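PDB 2Z6V: putative uncharacterized protein from Mycobacterium avium, which probably transfers a sulfonate group from the donor PAPS to an acceptor, as sulfotransferases do, although its own acceptor is not established. Local coordinates for residues G113-G118 / G280-L285; R273-A278 / I408-R413. One frame throughout, in Å; residues are numbered along the deposited sequence.

Helix 275-285 serves both contacts: its C-terminal half meets the loop 113-118 in contact 1, and its N-terminus, with R273 and D274 just ahead of it, meets the chain end 408-413 in contact 2. Contact 1 lies deeper, its centre about 12 Å from that of the chain against about 22 Å for contact 2; both are partly buried. The inner contact joins one arginine-serine bond to apolar packing beside a sulfate and a palmitic acid. The outer one relies on carboxylates, in a salt bridge and a helix cap, with a water joining backbone to backbone. With centres about 11 Å apart they touch directly, as where R116 CG packs on A278 O.

Contact 1 of 2, residues G113-G118 / G280-L285; sequences GMPRTG and GSLCNL. With PLM (palmitic acid), chain C; SO4 (sulfate ion), chain B.
R116 folds its side chain against S281 and L285 on the flank of helix 275-285. With chi2 at -48° and chi3 at -54° the chain bends twice, which brings NE to the serine hydroxyl: R116 NE donates to S281 OG over 2.9 Å, with an N-H...O angle of 155° and the oxygen at the guanidinium edge, slightly tilted from its plane. The serine presents the oxygen with OG anti to the backbone N, while its CB rests on CB and CG of the arginine. One turn later L285 reaches the other end of the group, its CD1 lying 3.6 Å from R116 NH1 in an oblique approach. Over one guanidinium face sits sulfate O1, about 4.1 Å above the plane; that same oxygen takes a hydrogen bond from G118 N at 3.0 Å, and T120 N also binds the ion.

L282, between the two helix residues, has R116 CG against its backbone N and sends its methyls to P115 and the lipid. Its CD1 is 3.8 Å from P115 CG and also borders the palmitic acid, so proline and leucine together form part of the wall along the acyl chain. Within the loop, T117 OG1 makes a long 3.3 Å bond to M114 O. A PRTGT loop after the first strand of the sheet, holding an anion at its backbone NH groups, is consistent with the 5'-phosphosulfate-binding loop of sulfotransferases, the sulfate probably standing in for the 5'-phosphate of PAPS. The loop joins strand 109-113, in the middle of the parallel sheet, to helix 120-126; helix 275-285 flanks it, and helix 301-326 packs on P115 through M312 and H315.

Contact 2 of 2, residues R273-A278 / I408-R413; sequences RDPYKA and IELEGR
The R273 guanidinium meets the E411 carboxylate at its edge: OE1 lies in the guanidinium plane, 3.2 Å from R273 NE, and the N-H points almost straight at it (171°). The oxygen is approached on its syn side, but the two planes are turned 57° apart, and the second bond of the salt bridge, from R273 NH2 to E411 OE2, is weak at 3.5 Å. Y336 adds a cation-pi partner to the arginine. The Y276 ring, too, is touched at its edge, where L410 CD1 lies 4.3 Å from Y276 CE2.

R273 extends fully from CG to NE, which carries the charge out to a glutamate although its CB points away from 408-413. Between the arginine and the helix, D274 divides its carboxylate. OD2 uses its anti lone pair for E411 N at 2.8 Å and has Y383 OH as a further hydrogen-bond partner; OD1 takes K277 N at 3.1 Å, from above the carboxylate plane, and Y276 N more weakly. D274 is thereby the N-cap of helix 275-285, which follows strand 267-272 of the parallel sheet, and the same carboxylate that caps the helix start also pins the C-terminal tail. The helix end would probably stabilise its negative charge, which stands near that of E411.

Apolar side chains pack beside the D274 carboxylate and the backbone ahead of it. L410 crosses D274 at about a right angle, L410 CD2 3.4 Å from D274 CG, and its CD2 also packs on P275 CD. I408 lays CG2 against the backbone at R273 and D274, 3.5 Å from D274 N. That amide donates to a water, which in turn donates to E409 O, while L403 of helix 392-405 packs on P275 and Y276.

Contact 1 of 2, residues G113-G118 / G280-L285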
loop_
_atom_site.group_PDB
_atom_site.type_symbol
_atom_site.label_atom_id
_atom_site.label_comp_id
_atom_site.label_asym_id
_atom_site.label_seq_id
_atom_site.Cartn_x
_atom_site.Cartn_y
_atom_site.Cartn_z
ATOM N N GLY A 113 2.981 4.895 8.466
ATOM C CA GLY A 113 2.111 5.615 9.380
ATOM C C GLY A 113 0.675 5.151 9.245
ATOM O O GLY A 113 0.422 4.002 8.887
ATOM N N MET A 114 -0.272 6.034 9.533
ATOM C CA MET A 114 -1.681 5.675 9.412
ATOM C C MET A 114 -2.124 5.856 7.967
ATOM O O MET A 114 -1.489 6.578 7.189
ATOM C CB MET A 114 -2.568 6.587 10.258
ATOM C CG MET A 114 -2.235 6.699 11.726
ATOM S SD MET A 114 -3.380 7.856 12.542
ATOM C CE MET A 114 -2.760 9.444 11.918
ATOM N N PRO A 115 -3.214 5.176 7.576
ATOM C CA PRO A 115 -3.675 5.355 6.196
ATOM C C PRO A 115 -4.443 6.680 6.191
ATOM O O PRO A 115 -4.836 7.175 7.253
ATOM C CB PRO A 115 -4.580 4.146 5.975
ATOM C CG PRO A 115 -5.131 3.885 7.348
ATOM C CD PRO A 115 -3.919 4.059 8.234
ATOM N N ARG A 116 -4.636 7.272 5.021
ATOM C CA ARG A 116 -5.377 8.529 4.926
ATOM C C ARG A 116 -4.626 9.732 5.494
ATOM O O ARG A 116 -5.247 10.668 5.995
ATOM C CB ARG A 116 -6.730 8.407 5.649
ATOM C CG ARG A 116 -7.461 7.104 5.382
ATOM C CD ARG A 116 -7.476 6.806 3.897
ATOM N NE ARG A 116 -8.028 7.927 3.148
ATOM C CZ ARG A 116 -7.972 8.042 1.827
ATOM N NH1 ARG A 116 -7.380 7.103 1.102
ATOM N NH2 ARG A 116 -8.517 9.096 1.237
ATOM N N THR A 117 -3.300 9.717 5.414
ATOM C CA THR A 117 -2.505 10.829 5.917
ATOM C C THR A 117 -2.200 11.866 4.840
ATOM O O THR A 117 -1.531 12.862 5.115
ATOM C CB THR A 117 -1.167 10.345 6.519
ATOM O OG1 THR A 117 -0.599 9.342 5.672
ATOM C CG2 THR A 117 -1.376 9.782 7.915
ATOM N N GLY A 118 -2.688 11.626 3.622
ATOM C CA GLY A 118 -2.480 12.549 2.512
ATOM C C GLY A 118 -1.038 12.693 2.064
ATOM O O GLY A 118 -0.563 13.798 1.814
ATOM N N GLY A 280 -11.931 8.445 10.355
ATOM C CA GLY A 280 -13.209 8.511 9.672
ATOM C C GLY A 280 -13.012 8.345 8.179
ATOM O O GLY A 280 -13.873 7.802 7.479
ATOM N N SER A 281 -11.867 8.822 7.697
ATOM C CA SER A 281 -11.534 8.722 6.287
ATOM C C SER A 281 -11.284 7.256 5.950
ATOM O O SER A 281 -11.590 6.810 4.842
ATOM C CB SER A 281 -10.291 9.559 5.978
ATOM O OG SER A 281 -9.971 9.507 4.599
ATOM N N LEU A 282 -10.740 6.504 6.905
ATOM C CA LEU A 282 -10.474 5.082 6.679
ATOM C C LEU A 282 -11.788 4.342 6.484
ATOM O O LEU A 282 -11.935 3.579 5.535
ATOM C CB LEU A 282 -9.705 4.448 7.851
ATOM C CG LEU A 282 -9.427 2.950 7.647
ATOM C CD1 LEU A 282 -8.665 2.752 6.346
ATOM C CD2 LEU A 282 -8.631 2.382 8.807
ATOM N N CYS A 283 -12.735 4.580 7.386
ATOM C CA CYS A 283 -14.051 3.947 7.323
ATOM C C CYS A 283 -14.750 4.255 6.007
ATOM O O CYS A 283 -15.462 3.415 5.446
ATOM C CB CYS A 283 -14.939 4.443 8.466
ATOM S SG CYS A 283 -14.423 3.931 10.104
ATOM N N ASN A 284 -14.554 5.474 5.527
ATOM C CA ASN A 284 -15.171 5.893 4.288
ATOM C C ASN A 284 -14.495 5.190 3.116
ATOM O O ASN A 284 -15.158 4.770 2.162
ATOM C CB ASN A 284 -15.063 7.416 4.152
ATOM C CG ASN A 284 -15.747 7.938 2.905
ATOM O OD1 ASN A 284 -16.920 7.645 2.659
ATOM N ND2 ASN A 284 -15.016 8.722 2.111
ATOM N N LEU A 285 -13.176 5.047 3.200
ATOM C CA LEU A 285 -12.415 4.398 2.141
ATOM C C LEU A 285 -12.930 2.992 1.881
ATOM O O LEU A 285 -12.977 2.538 0.733
ATOM C CB LEU A 285 -10.929 4.326 2.518
ATOM C CG LEU A 285 -9.968 3.778 1.451
ATOM C CD1 LEU A 285 -9.937 4.740 0.279
ATOM C CD2 LEU A 285 -8.574 3.604 2.022
HETATM C C1 PLM C . -8.495 -3.126 5.170
HETATM O O1 PLM C . -9.017 -3.578 6.212
HETATM O O2 PLM C . -8.269 -3.770 4.123
HETATM C C2 PLM C . -8.093 -1.648 5.163
HETATM C C3 PLM C . -7.282 -1.289 6.410
HETATM C C4 PLM C . -6.753 0.146 6.369
HETATM C C5 PLM C . -5.819 0.372 5.178
HETATM C C6 PLM C . -6.596 0.623 3.884
HETATM C C7 PLM C . -5.662 0.527 2.677
HETATM C C8 PLM C . -5.282 -0.929 2.402
HETATM C C9 PLM C . -3.808 -1.023 2.004
HETATM C CA PLM C . -3.472 -0.054 0.869
HETATM C CB PLM C . -1.968 0.224 0.802
HETATM C CC PLM C . -1.474 0.741 2.153
HETATM C CD PLM C . -1.267 -0.414 3.137
HETATM C CE PLM C . -1.286 0.053 4.595
HETATM C CF PLM C . -2.672 0.591 4.957
HETATM C CG PLM C . -2.779 0.935 6.443
HETATM S S SO4 B . -3.143 8.901 1.273
HETATM O O1 SO4 B . -4.215 9.713 1.886
HETATM O O2 SO4 B . -2.577 7.968 2.271
HETATM O O3 SO4 B . -3.702 8.137 0.143
HETATM O O4 SO4 B . -2.078 9.787 0.773
#

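Contact 2 of 2, residues R273-A278 / I408-R413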
loop_
_atom_site.group_PDB
_atom_site.type_symbol
_atom_site.label_atom_id
_atom_site.label_comp_id
_atom_site.label_asym_id
_atom_site.label_seq_id
_atom_site.Cartn_x
_atom_site.Cartn_y
_atom_site.Cartn_z
ATOM N N ARG A 273 -0.881 13.113 10.478
ATOM C CA ARG A 273 -2.095 13.855 10.179
ATOM C C ARG A 273 -3.082 13.639 11.316
ATOM O O ARG A 273 -2.954 12.679 12.083
ATOM C CB ARG A 273 -2.722 13.384 8.862
ATOM C CG ARG A 273 -3.984 14.157 8.499
ATOM C CD ARG A 273 -4.484 13.857 7.094
ATOM N NE ARG A 273 -5.631 14.693 6.751
ATOM C CZ ARG A 273 -6.271 14.662 5.584
ATOM N NH1 ARG A 273 -5.883 13.828 4.625
ATOM N NH2 ARG A 273 -7.300 15.473 5.372
ATOM N N ASP A 274 -4.044 14.553 11.429
ATOM C CA ASP A 274 -5.098 14.483 12.437
ATOM C C ASP A 274 -5.584 13.029 12.479
ATOM O O ASP A 274 -6.145 12.530 11.506
ATOM C CB ASP A 274 -6.242 15.409 12.011
ATOM C CG ASP A 274 -7.337 15.508 13.045
ATOM O OD1 ASP A 274 -7.688 14.472 13.656
ATOM O OD2 ASP A 274 -7.857 16.633 13.228
ATOM N N PRO A 275 -5.370 12.329 13.604
ATOM C CA PRO A 275 -5.793 10.925 13.739
ATOM C C PRO A 275 -7.303 10.687 13.693
ATOM O O PRO A 275 -7.756 9.647 13.208
ATOM C CB PRO A 275 -5.187 10.511 15.076
ATOM C CG PRO A 275 -5.243 11.792 15.863
ATOM C CD PRO A 275 -4.762 12.817 14.855
ATOM N N TYR A 276 -8.077 11.641 14.208
ATOM C CA TYR A 276 -9.533 11.519 14.214
ATOM C C TYR A 276 -10.030 11.598 12.772
ATOM O O TYR A 276 -10.896 10.825 12.355
ATOM C CB TYR A 276 -10.152 12.643 15.050
ATOM C CG TYR A 276 -9.581 12.745 16.450
ATOM C CD1 TYR A 276 -9.606 11.654 17.314
ATOM C CD2 TYR A 276 -9.012 13.936 16.909
ATOM C CE1 TYR A 276 -9.084 11.741 18.601
ATOM C CE2 TYR A 276 -8.485 14.035 18.199
ATOM C CZ TYR A 276 -8.528 12.935 19.036
ATOM O OH TYR A 276 -8.039 13.021 20.317
ATOM N N LYS A 277 -9.460 12.531 12.014
ATOM C CA LYS A 277 -9.822 12.721 10.620
ATOM C C LYS A 277 -9.471 11.452 9.842
ATOM O O LYS A 277 -10.315 10.862 9.163
ATOM C CB LYS A 277 -9.045 13.907 10.052
ATOM C CG LYS A 277 -9.774 14.725 8.996
ATOM C CD LYS A 277 -10.052 13.945 7.731
ATOM C CE LYS A 277 -10.693 14.839 6.672
ATOM N NZ LYS A 277 -10.973 14.102 5.404
ATOM N N ALA A 278 -8.220 11.024 9.960
ATOM C CA ALA A 278 -7.754 9.840 9.264
ATOM C C ALA A 278 -8.599 8.604 9.557
ATOM O O ALA A 278 -8.782 7.761 8.686
ATOM C CB ALA A 278 -6.300 9.572 9.620
ATOM N N ILE A 408 0.814 17.561 16.042
ATOM C CA ILE A 408 -0.071 17.523 14.883
ATOM C C ILE A 408 -1.169 18.575 14.911
ATOM O O ILE A 408 -1.911 18.697 15.888
ATOM C CB ILE A 408 -0.730 16.138 14.739
ATOM C CG1 ILE A 408 0.352 15.071 14.543
ATOM C CG2 ILE A 408 -1.716 16.150 13.570
ATOM C CD1 ILE A 408 -0.184 13.666 14.425
ATOM N N GLU A 409 -1.270 19.322 13.817
ATOM C CA GLU A 409 -2.266 20.379 13.672
ATOM C C GLU A 409 -3.615 19.754 13.311
ATOM O O GLU A 409 -3.796 19.244 12.212
ATOM C CB GLU A 409 -1.806 21.342 12.578
ATOM C CG GLU A 409 -2.554 22.654 12.506
ATOM C CD GLU A 409 -1.767 23.705 11.735
ATOM O OE1 GLU A 409 -0.612 23.988 12.132
ATOM O OE2 GLU A 409 -2.297 24.243 10.736
ATOM N N LEU A 410 -4.561 19.794 14.239
ATOM C CA LEU A 410 -5.870 19.201 14.002
ATOM C C LEU A 410 -6.760 19.977 13.034
ATOM O O LEU A 410 -6.628 21.193 12.879
ATOM C CB LEU A 410 -6.597 19.011 15.332
ATOM C CG LEU A 410 -5.874 18.109 16.336
ATOM C CD1 LEU A 410 -6.732 17.964 17.582
ATOM C CD2 LEU A 410 -5.597 16.743 15.714
ATOM N N GLU A 411 -7.667 19.249 12.386
ATOM C CA GLU A 411 -8.606 19.819 11.416
ATOM C C GLU A 411 -10.040 19.628 11.929
ATOM O O GLU A 411 -10.975 19.498 11.140
ATOM C CB GLU A 411 -8.460 19.095 10.075
ATOM C CG GLU A 411 -7.041 19.004 9.544
ATOM C CD GLU A 411 -6.897 17.959 8.446
ATOM O OE1 GLU A 411 -6.966 16.751 8.754
ATOM O OE2 GLU A 411 -6.721 18.338 7.271
ATOM N N GLY A 412 -10.204 19.625 13.248
ATOM C CA GLY A 412 -11.511 19.405 13.841
ATOM C C GLY A 412 -12.540 20.517 13.876
ATOM O O GLY A 412 -12.289 21.640 13.432
ATOM N N ARG A 413 -13.711 20.168 14.421
ATOM C CA ARG A 413 -14.864 21.059 14.576
ATOM C C ARG A 413 -14.906 22.275 13.649
ATOM O O ARG A 413 -14.740 23.413 14.141
ATOM C CB ARG A 413 -14.990 21.504 16.044
ATOM C CG ARG A 413 -13.670 21.648 16.802
ATOM C CD ARG A 413 -12.772 22.718 16.198
ATOM N NE ARG A 413 -13.323 24.063 16.340
ATOM C CZ ARG A 413 -12.837 25.138 15.724
ATOM N NH1 ARG A 413 -11.791 25.028 14.919
ATOM N NH2 ARG A 413 -13.392 26.326 15.917
HETATM O O HOH W 1 -3.595 17.246 10.140
#